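Local coordinates for translation initiation factor eIF2b-like protein,Translation initiation factor eIF2b-like protein (Chaetomium thermophilum, PDB 5DBO), which is the beta subunit of eIF2B, a decameric complex that probably acts as the guanine-nucleotide exchange factor for eIF2 in translation initiation, at residues 309-314 with 374-379. Sequence-based numbering, arbitrary orientation.
Sequences VDSGAC and TTDYIP
Val309 and Asp376 face each other as an antiparallel hydrogen-bonded pair: Val309 N reaches Asp376 O at 2.9 Å, and Asp376 N returns to Val309 O at 2.9 Å. Two residues further along, past the non-hydrogen-bonded Asp310-Thr375 pair, a weak bond from Ser311 N to Thr374 O continues the pairing as segment 309-314 leaves its strand through a type II turn, Asp310 to Ala313.

The Asp376 side chain reaches across to that turn. With CG anti to its own carbonyl carbon (chi1 -75°), Asp376 OD2 accepts from Gly312 N, the N-cap residue of helix 313-322, at 2.9 Å; the donor sits well above the carboxylate plane. Ser311 OG stands 3.4 Å from both Asp376 OD1 and Asp376 OD2, a weak and shared contact, with Thr373 O as a further weak partner. Asp376 OD2 also hydrogen-bonds the backbone of another protein's chain. Replacing Asp376 by alanine removes the carboxylate and would probably leave the Gly312 N-H without its mate and cost the subunit interface a polar link.

Apolar contacts lie beside the Val309-Asp376 pair. Ile378 CD1 meets Val309 CG2 at 3.7 Å, the two side chains crossing at about a right angle, while Cys314 SG rests 3.8 Å from Ile378 CG1.

Within this chain, strand 375-378 is an outer strand of a small antiparallel sheet, paired with strand 307-310; Val309 and Ile378 pack it through Phe296 against the mixed, Rossmann-like main sheet.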
loop_
_atom_site.group_PDB
_atom_site.type_symbol
_atom_site.label_atom_id
_atom_site.label_comp_id
_atom_site.label_asym_id
_atom_site.label_seq_id
_atom_site.Cartn_x
_atom_site.Cartn_y
_atom_site.Cartn_z
ATOM N N VAL B 309 -9.392 -9.497 -19.733
ATOM C CA VAL B 309 -10.089 -9.871 -18.511
ATOM C C VAL B 309 -11.560 -9.497 -18.595
ATOM O O VAL B 309 -12.016 -8.939 -19.599
ATOM C CB VAL B 309 -9.474 -9.186 -17.279
ATOM C CG1 VAL B 309 -8.062 -9.690 -17.036
ATOM C CG2 VAL B 309 -9.467 -7.676 -17.471
ATOM N N ASP B 310 -12.305 -9.815 -17.542
ATOM C CA ASP B 310 -13.690 -9.387 -17.449
ATOM C C ASP B 310 -13.708 -7.877 -17.246
ATOM O O ASP B 310 -12.737 -7.302 -16.750
ATOM C CB ASP B 310 -14.417 -10.103 -16.307
ATOM C CG ASP B 310 -14.116 -11.590 -16.263
ATOM O OD1 ASP B 310 -14.716 -12.347 -17.058
ATOM O OD2 ASP B 310 -13.279 -12.003 -15.431
ATOM N N SER B 311 -14.805 -7.236 -17.630
ATOM C CA SER B 311 -14.889 -5.786 -17.538
ATOM C C SER B 311 -14.858 -5.312 -16.084
ATOM O O SER B 311 -15.554 -5.846 -15.221
ATOM C CB SER B 311 -16.152 -5.285 -18.237
ATOM O OG SER B 311 -16.139 -3.873 -18.353
ATOM N N GLY B 312 -14.068 -4.274 -15.834
ATOM C CA GLY B 312 -13.920 -3.721 -14.504
ATOM C C GLY B 312 -12.783 -4.322 -13.698
ATOM O O GLY B 312 -12.431 -3.818 -12.634
ATOM N N ALA B 313 -12.179 -5.387 -14.203
ATOM C CA ALA B 313 -11.031 -5.961 -13.518
ATOM C C ALA B 313 -9.876 -4.971 -13.560
ATOM O O ALA B 313 -9.022 -4.950 -12.665
ATOM C CB ALA B 313 -10.627 -7.279 -14.152
ATOM N N CYS B 314 -9.865 -4.139 -14.599
ATOM C CA CYS B 314 -8.773 -3.201 -14.795
ATOM C C CYS B 314 -8.778 -2.089 -13.752
ATOM O O CYS B 314 -7.727 -1.521 -13.441
ATOM C CB CYS B 314 -8.812 -2.605 -16.196
ATOM S SG CYS B 314 -7.237 -1.833 -16.638
ATOM N N THR B 374 -17.941 -6.319 -22.829
ATOM C CA THR B 374 -17.882 -7.348 -21.787
ATOM C C THR B 374 -16.480 -7.640 -21.249
ATOM O O THR B 374 -16.335 -8.160 -20.139
ATOM C CB THR B 374 -18.483 -8.667 -22.284
ATOM O OG1 THR B 374 -17.782 -9.101 -23.457
ATOM C CG2 THR B 374 -19.955 -8.481 -22.618
ATOM N N THR B 375 -15.457 -7.344 -22.046
ATOM C CA THR B 375 -14.073 -7.596 -21.647
ATOM C C THR B 375 -13.222 -6.336 -21.681
ATOM O O THR B 375 -13.494 -5.408 -22.439
ATOM C CB THR B 375 -13.403 -8.638 -22.556
ATOM O OG1 THR B 375 -13.327 -8.122 -23.892
ATOM C CG2 THR B 375 -14.188 -9.930 -22.560
ATOM N N ASP B 376 -12.180 -6.325 -20.858
ATOM C CA ASP B 376 -11.249 -5.207 -20.795
ATOM C C ASP B 376 -9.822 -5.654 -21.041
ATOM O O ASP B 376 -9.490 -6.831 -20.881
ATOM C CB ASP B 376 -11.325 -4.501 -19.438
ATOM C CG ASP B 376 -12.564 -3.648 -19.286
ATOM O OD1 ASP B 376 -13.309 -3.479 -20.278
ATOM O OD2 ASP B 376 -12.784 -3.135 -18.170
ATOM N N TYR B 377 -8.983 -4.710 -21.458
ATOM C CA TYR B 377 -7.570 -4.996 -21.642
ATOM C C TYR B 377 -6.764 -4.404 -20.494
ATOM O O TYR B 377 -7.006 -3.279 -20.059
ATOM C CB TYR B 377 -7.067 -4.462 -22.985
ATOM C CG TYR B 377 -5.563 -4.533 -23.148
ATOM C CD1 TYR B 377 -4.940 -5.719 -23.516
ATOM C CD2 TYR B 377 -4.772 -3.410 -22.968
ATOM C CE1 TYR B 377 -3.567 -5.790 -23.673
ATOM C CE2 TYR B 377 -3.398 -3.470 -23.126
ATOM C CZ TYR B 377 -2.801 -4.663 -23.478
ATOM O OH TYR B 377 -1.434 -4.726 -23.635
ATOM N N ILE B 378 -5.823 -5.187 -19.991
ATOM C CA ILE B 378 -4.901 -4.725 -18.967
ATOM C C ILE B 378 -3.478 -4.764 -19.502
ATOM O O ILE B 378 -2.966 -5.836 -19.822
ATOM C CB ILE B 378 -4.991 -5.581 -17.687
ATOM C CG1 ILE B 378 -6.383 -5.473 -17.071
ATOM C CG2 ILE B 378 -3.942 -5.151 -16.680
ATOM C CD1 ILE B 378 -6.511 -6.175 -15.733
ATOM N N PRO B 379 -2.841 -3.591 -19.625
ATOM C CA PRO B 379 -1.442 -3.557 -20.062
ATOM C C PRO B 379 -0.558 -4.282 -19.049
ATOM O O PRO B 379 -0.891 -4.313 -17.865
ATOM C CB PRO B 379 -1.127 -2.060 -20.141
ATOM C CG PRO B 379 -2.140 -1.411 -19.280
ATOM C CD PRO B 379 -3.377 -2.243 -19.379
#